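Local coordinates for protein transketolase (Campylobacter jejuni, PDB 3L84) that belongs to the transketolase family of thiamine diphosphate-dependent enzymes and forms a two-chain assembly, each chain holding thiamine diphosphate-binding, pyrimidine-binding and C-terminal domains, at residues A[109-114]-A[398-403]; A[430-435]-A[489-494]. All coordinates share one frame; numbering follows the deposited sequence.

Contact 1: A[109-114]-A[398-403]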
loop_
_atom_site.group_PDB
_atom_site.type_symbol
_atom_site.label_atom_id
_atom_site.label_comp_id
_atom_site.label_asym_id
_atom_site.label_seq_id
_atom_site.Cartn_x
_atom_site.Cartn_y
_atom_site.Cartn_z
ATOM N N VAL A 109 12.019 2.111 23.269
ATOM C CA VAL A 109 11.765 1.858 21.861
ATOM C C VAL A 109 11.144 3.120 21.255
ATOM O O VAL A 109 10.070 3.575 21.668
ATOM C CB VAL A 109 10.835 0.666 21.676
ATOM C CG1 VAL A 109 10.379 0.585 20.225
ATOM C CG2 VAL A 109 11.526 -0.639 22.113
ATOM N N GLU A 110 11.793 3.700 20.264
ATOM C CA GLU A 110 11.347 4.978 19.748
ATOM C C GLU A 110 10.074 4.888 18.935
ATOM O O GLU A 110 9.246 5.803 18.957
ATOM C CB GLU A 110 12.454 5.638 18.911
ATOM C CG GLU A 110 13.663 6.120 19.747
ATOM C CD GLU A 110 13.376 7.279 20.671
ATOM O OE1 GLU A 110 12.312 7.923 20.520
ATOM O OE2 GLU A 110 14.246 7.533 21.530
ATOM N N ILE A 111 9.956 3.828 18.174
ATOM C CA ILE A 111 8.845 3.661 17.238
ATOM C C ILE A 111 8.753 2.194 16.925
ATOM O O ILE A 111 9.759 1.491 16.954
ATOM C CB ILE A 111 9.047 4.573 15.999
ATOM C CG1 ILE A 111 7.787 4.644 15.119
ATOM C CG2 ILE A 111 10.215 4.112 15.149
ATOM C CD1 ILE A 111 7.675 5.949 14.342
ATOM N N ALA A 112 7.550 1.682 16.715
ATOM C CA ALA A 112 7.374 0.305 16.347
ATOM C C ALA A 112 7.880 0.069 14.963
ATOM O O ALA A 112 7.576 0.858 14.065
ATOM C CB ALA A 112 5.867 -0.106 16.445
ATOM N N THR A 113 8.669 -0.974 14.769
ATOM C CA THR A 113 9.179 -1.314 13.437
ATOM C C THR A 113 9.055 -2.797 13.215
ATOM O O THR A 113 8.863 -3.571 14.115
ATOM C CB THR A 113 10.656 -0.876 13.226
ATOM O OG1 THR A 113 11.485 -1.569 14.145
ATOM C CG2 THR A 113 10.824 0.671 13.368
ATOM N N GLY A 114 9.250 -3.209 11.995
ATOM C CA GLY A 114 9.016 -4.611 11.631
ATOM C C GLY A 114 8.818 -4.688 10.132
ATOM O O GLY A 114 9.678 -5.186 9.425
ATOM N N ASN A 398 4.972 11.122 9.289
ATOM C CA ASN A 398 4.072 11.701 10.275
ATOM C C ASN A 398 3.869 10.801 11.483
ATOM O O ASN A 398 3.639 11.306 12.587
ATOM C CB ASN A 398 2.757 12.090 9.615
ATOM C CG ASN A 398 2.788 13.456 8.965
ATOM O OD1 ASN A 398 1.852 13.774 8.144
ATOM N ND2 ASN A 398 3.722 14.262 9.307
ATOM N N ASN A 399 4.043 9.480 11.340
ATOM C CA ASN A 399 4.080 8.610 12.524
ATOM C C ASN A 399 5.203 9.045 13.461
ATOM O O ASN A 399 5.037 9.060 14.680
ATOM C CB ASN A 399 4.265 7.150 12.131
ATOM C CG ASN A 399 3.050 6.506 11.548
ATOM O OD1 ASN A 399 1.937 7.009 11.640
ATOM N ND2 ASN A 399 3.263 5.336 10.930
ATOM N N ALA A 400 6.345 9.421 12.894
ATOM C CA ALA A 400 7.447 9.914 13.680
ATOM C C ALA A 400 7.190 11.314 14.243
ATOM O O ALA A 400 7.543 11.557 15.398
ATOM C CB ALA A 400 8.756 9.878 12.835
ATOM N N PHE A 401 6.590 12.215 13.480
ATOM C CA PHE A 401 6.178 13.500 14.041
ATOM C C PHE A 401 5.325 13.267 15.271
ATOM O O PHE A 401 5.450 13.982 16.268
ATOM C CB PHE A 401 5.398 14.379 13.043
ATOM C CG PHE A 401 6.241 15.275 12.165
ATOM C CD1 PHE A 401 6.844 14.821 11.020
ATOM C CD2 PHE A 401 6.420 16.611 12.528
ATOM C CE1 PHE A 401 7.607 15.670 10.231
ATOM C CE2 PHE A 401 7.182 17.470 11.736
ATOM C CZ PHE A 401 7.759 17.004 10.587
ATOM N N ALA A 402 4.392 12.329 15.213
ATOM C CA ALA A 402 3.510 12.051 16.339
ATOM C C ALA A 402 4.236 11.485 17.563
ATOM O O ALA A 402 3.761 11.649 18.692
ATOM C CB ALA A 402 2.390 11.092 15.881
ATOM N N ARG A 403 5.365 10.816 17.340
ATOM C CA ARG A 403 6.183 10.278 18.413
ATOM C C ARG A 403 7.223 11.253 18.900
ATOM O O ARG A 403 7.802 11.007 19.972
ATOM C CB ARG A 403 6.871 8.965 17.973
ATOM C CG ARG A 403 5.920 7.788 17.858
ATOM C CD ARG A 403 5.510 7.277 19.213
ATOM N NE ARG A 403 6.637 6.694 19.949
ATOM C CZ ARG A 403 6.723 6.521 21.262
ATOM N NH1 ARG A 403 5.773 6.945 22.089
ATOM N NH2 ARG A 403 7.798 5.918 21.751
HETATM O O HOH W 1 8.641 3.867 23.945
HETATM O O HOH W 2 10.603 10.643 19.683
#
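The interface between the thiamine diphosphate-binding and pyrimidine-binding domains is bridged by R403 of helix 391-404, which reaches the backbone of the loop leading into helix 118-137. Its guanidinium grips E110 O side-on with two nitrogens. R403 NE makes the shorter and straighter bond, 2.9 Å from E110 O with an N-H...O angle of 160°, while R403 NH2 lies 3.1 Å from E110 O and above the carbonyl plane. Both donors come from the same face of that carbonyl, and the oxygen lies near the guanidinium plane. Bends at chi2 and chi3 turn the arginine chain so that this edge meets the loop. R403 NH2 also makes a weak bond to V109 O, at 3.3 Å, and a water donating to V109 O binds NH2 weakly. I111 extends CD1 onto the helix, 4.0 Å from A400 N and 4.3 Å from A400 CB; its CG1 is anti to the backbone N (chi1 -169°), placing CD1 on the helix side. The carboxylate of E110 instead forms a salt bridge with R58. The loop thus meets R403 through main-chain carbonyls, whose partial negative charges probably help stabilise the cation at the domain boundary.

Contact 2: A[430-435]-A[489-494]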
loop_
_atom_site.group_PDB
_atom_site.type_symbol
_atom_site.label_atom_id
_atom_site.label_comp_id
_atom_site.label_asym_id
_atom_site.label_seq_id
_atom_site.Cartn_x
_atom_site.Cartn_y
_atom_site.Cartn_z
ATOM N N LEU A 430 -1.308 0.447 15.607
ATOM C CA LEU A 430 -0.605 -0.438 16.535
ATOM C C LEU A 430 -0.074 0.328 17.724
ATOM O O LEU A 430 -0.130 -0.160 18.861
ATOM C CB LEU A 430 0.541 -1.155 15.792
ATOM C CG LEU A 430 0.070 -2.376 14.970
ATOM C CD1 LEU A 430 1.034 -2.659 13.784
ATOM C CD2 LEU A 430 -0.108 -3.617 15.851
HETATM N N MSE A 431 0.482 1.521 17.481
HETATM C CA MSE A 431 1.083 2.330 18.551
HETATM C C MSE A 431 0.069 3.205 19.302
HETATM O O MSE A 431 0.384 3.732 20.354
HETATM C CB MSE A 431 2.108 3.290 17.960
HETATM C CG MSE A 431 3.331 2.620 17.388
HETATM SE SE MSE A 431 4.788 3.869 17.062
HETATM C CE MSE A 431 4.084 4.855 15.540
ATOM N N LYS A 432 -1.134 3.354 18.764
ATOM C CA LYS A 432 -2.167 4.236 19.349
ATOM C C LYS A 432 -1.698 5.680 19.444
ATOM O O LYS A 432 -1.954 6.362 20.434
ATOM C CB LYS A 432 -2.718 3.697 20.686
ATOM C CG LYS A 432 -3.226 2.285 20.612
ATOM C CD LYS A 432 -3.704 1.804 21.988
ATOM C CE LYS A 432 -4.968 2.355 22.408
ATOM N NZ LYS A 432 -5.456 1.616 23.670
ATOM N N ILE A 433 -1.017 6.147 18.397
ATOM C CA ILE A 433 -0.561 7.525 18.339
ATOM C C ILE A 433 -1.599 8.468 17.808
ATOM O O ILE A 433 -2.562 8.078 17.114
ATOM C CB ILE A 433 0.720 7.703 17.517
ATOM C CG1 ILE A 433 0.608 7.089 16.132
ATOM C CG2 ILE A 433 1.916 7.100 18.249
ATOM C CD1 ILE A 433 1.604 7.605 15.072
ATOM N N LYS A 434 -1.451 9.747 18.139
ATOM C CA LYS A 434 -2.347 10.801 17.693
ATOM C C LYS A 434 -1.857 11.376 16.370
ATOM O O LYS A 434 -1.037 12.284 16.309
ATOM C CB LYS A 434 -2.542 11.848 18.785
ATOM C CG LYS A 434 -3.042 11.301 20.066
ATOM C CD LYS A 434 -4.220 10.304 19.957
ATOM C CE LYS A 434 -5.448 10.890 19.326
ATOM N NZ LYS A 434 -6.039 12.016 20.214
ATOM N N HIS A 435 -2.335 10.773 15.294
ATOM C CA HIS A 435 -1.961 11.094 13.912
ATOM C C HIS A 435 -3.274 11.044 13.146
ATOM O O HIS A 435 -4.050 10.083 13.275
ATOM C CB HIS A 435 -0.976 10.035 13.399
ATOM C CG HIS A 435 -0.562 10.148 11.957
ATOM N ND1 HIS A 435 0.371 9.286 11.414
ATOM C CD2 HIS A 435 -0.931 10.971 10.946
ATOM C CE1 HIS A 435 0.536 9.568 10.126
ATOM N NE2 HIS A 435 -0.251 10.594 9.815
ATOM N N ALA A 489 -9.422 11.335 21.808
ATOM C CA ALA A 489 -9.329 9.885 21.708
ATOM C C ALA A 489 -7.929 9.387 21.972
ATOM O O ALA A 489 -6.959 10.154 21.967
ATOM C CB ALA A 489 -9.760 9.405 20.312
ATOM N N ASP A 490 -7.817 8.100 22.260
ATOM C CA ASP A 490 -6.530 7.482 22.546
ATOM C C ASP A 490 -5.959 6.728 21.356
ATOM O O ASP A 490 -4.982 5.981 21.533
ATOM C CB ASP A 490 -6.605 6.595 23.807
ATOM C CG ASP A 490 -7.439 5.378 23.639
ATOM O OD1 ASP A 490 -8.154 5.207 22.634
ATOM O OD2 ASP A 490 -7.377 4.520 24.593
ATOM N N ILE A 491 -6.548 6.891 20.181
ATOM C CA ILE A 491 -6.173 6.154 18.971
ATOM C C ILE A 491 -6.246 7.124 17.808
ATOM O O ILE A 491 -6.914 8.172 17.913
ATOM C CB ILE A 491 -7.129 4.954 18.744
ATOM C CG1 ILE A 491 -8.620 5.341 18.818
ATOM C CG2 ILE A 491 -6.807 3.780 19.707
ATOM C CD1 ILE A 491 -9.571 4.204 18.435
ATOM N N PRO A 492 -5.595 6.825 16.681
ATOM C CA PRO A 492 -5.701 7.670 15.506
ATOM C C PRO A 492 -7.055 7.641 14.849
ATOM O O PRO A 492 -7.885 6.769 15.084
ATOM C CB PRO A 492 -4.672 7.092 14.564
ATOM C CG PRO A 492 -4.538 5.671 14.982
ATOM C CD PRO A 492 -4.708 5.672 16.459
ATOM N N SER A 493 -7.310 8.679 14.046
ATOM C CA SER A 493 -8.581 8.824 13.332
ATOM C C SER A 493 -8.360 9.155 11.867
ATOM O O SER A 493 -7.381 9.836 11.499
ATOM C CB SER A 493 -9.415 9.971 13.917
ATOM O OG SER A 493 -9.894 9.739 15.254
ATOM N N ALA A 494 -9.280 8.677 11.021
ATOM C CA ALA A 494 -9.385 9.064 9.656
ATOM C C ALA A 494 -10.663 9.877 9.454
ATOM O O ALA A 494 -11.685 9.607 10.094
ATOM C CB ALA A 494 -9.423 7.848 8.734
#
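A Schellman motif ends helix 418-431, and the turn that follows packs against the loop leading into strand 493-496 of the parallel sheet in the pyrimidine-binding domain. K432, the C-prime residue with positive phi (59°), sends its side chain alongside D490. CE of K432 rests 3.6 Å from I491 CG2, and the chain crosses the isoleucine at a slant before ending in a long salt bridge, K432 NZ to D490 OD2, 3.6 Å. K434 starts away from the loop but folds back through bends at chi2, chi3 and chi4, bringing NZ to 2.7 Å from A489 O. The ammonium is tilted 34° from that carbonyl plane and has a second acceptor in A486 O of helix 476-488, so one lysine ties the turn to two backbone oxygens. P492 packs against the carbonyls of the turn, with CD 3.3 Å from I433 O and CB 3.3 Å from H435 O. Having no N-H, the proline gives I433 O no hydrogen bond, and H435 O is buried without a polar partner. I433 packs on helix 391-404, and the segments run on into the adjacent parallel strands 436-440 and 493-496, with L469 of strand 469-471 touching A489, I491 and S493.

How the contacts relate
Contact 1 closes before contact 2 opens along the chain, and their centres lie 12 Å apart near the middle of the subunit. Contact 1 spans the thiamine diphosphate-binding and pyrimidine-binding domains, whereas contact 2 stays within the pyrimidine-binding domain, where helix 391-404 and helix 418-431 flank strand 408-414 in sequence. The two meet directly: N399 OD1 and H435 ND1 are 2.8 Å apart, probably hydrogen-bonded, and selenomethionine M431 packs its SE 3.5 Å from A112 N. The end of helix 418-431 and the turn after it thus touch loop 109-114 and helix 391-404, joining the domain boundary to the start of strand 436-440.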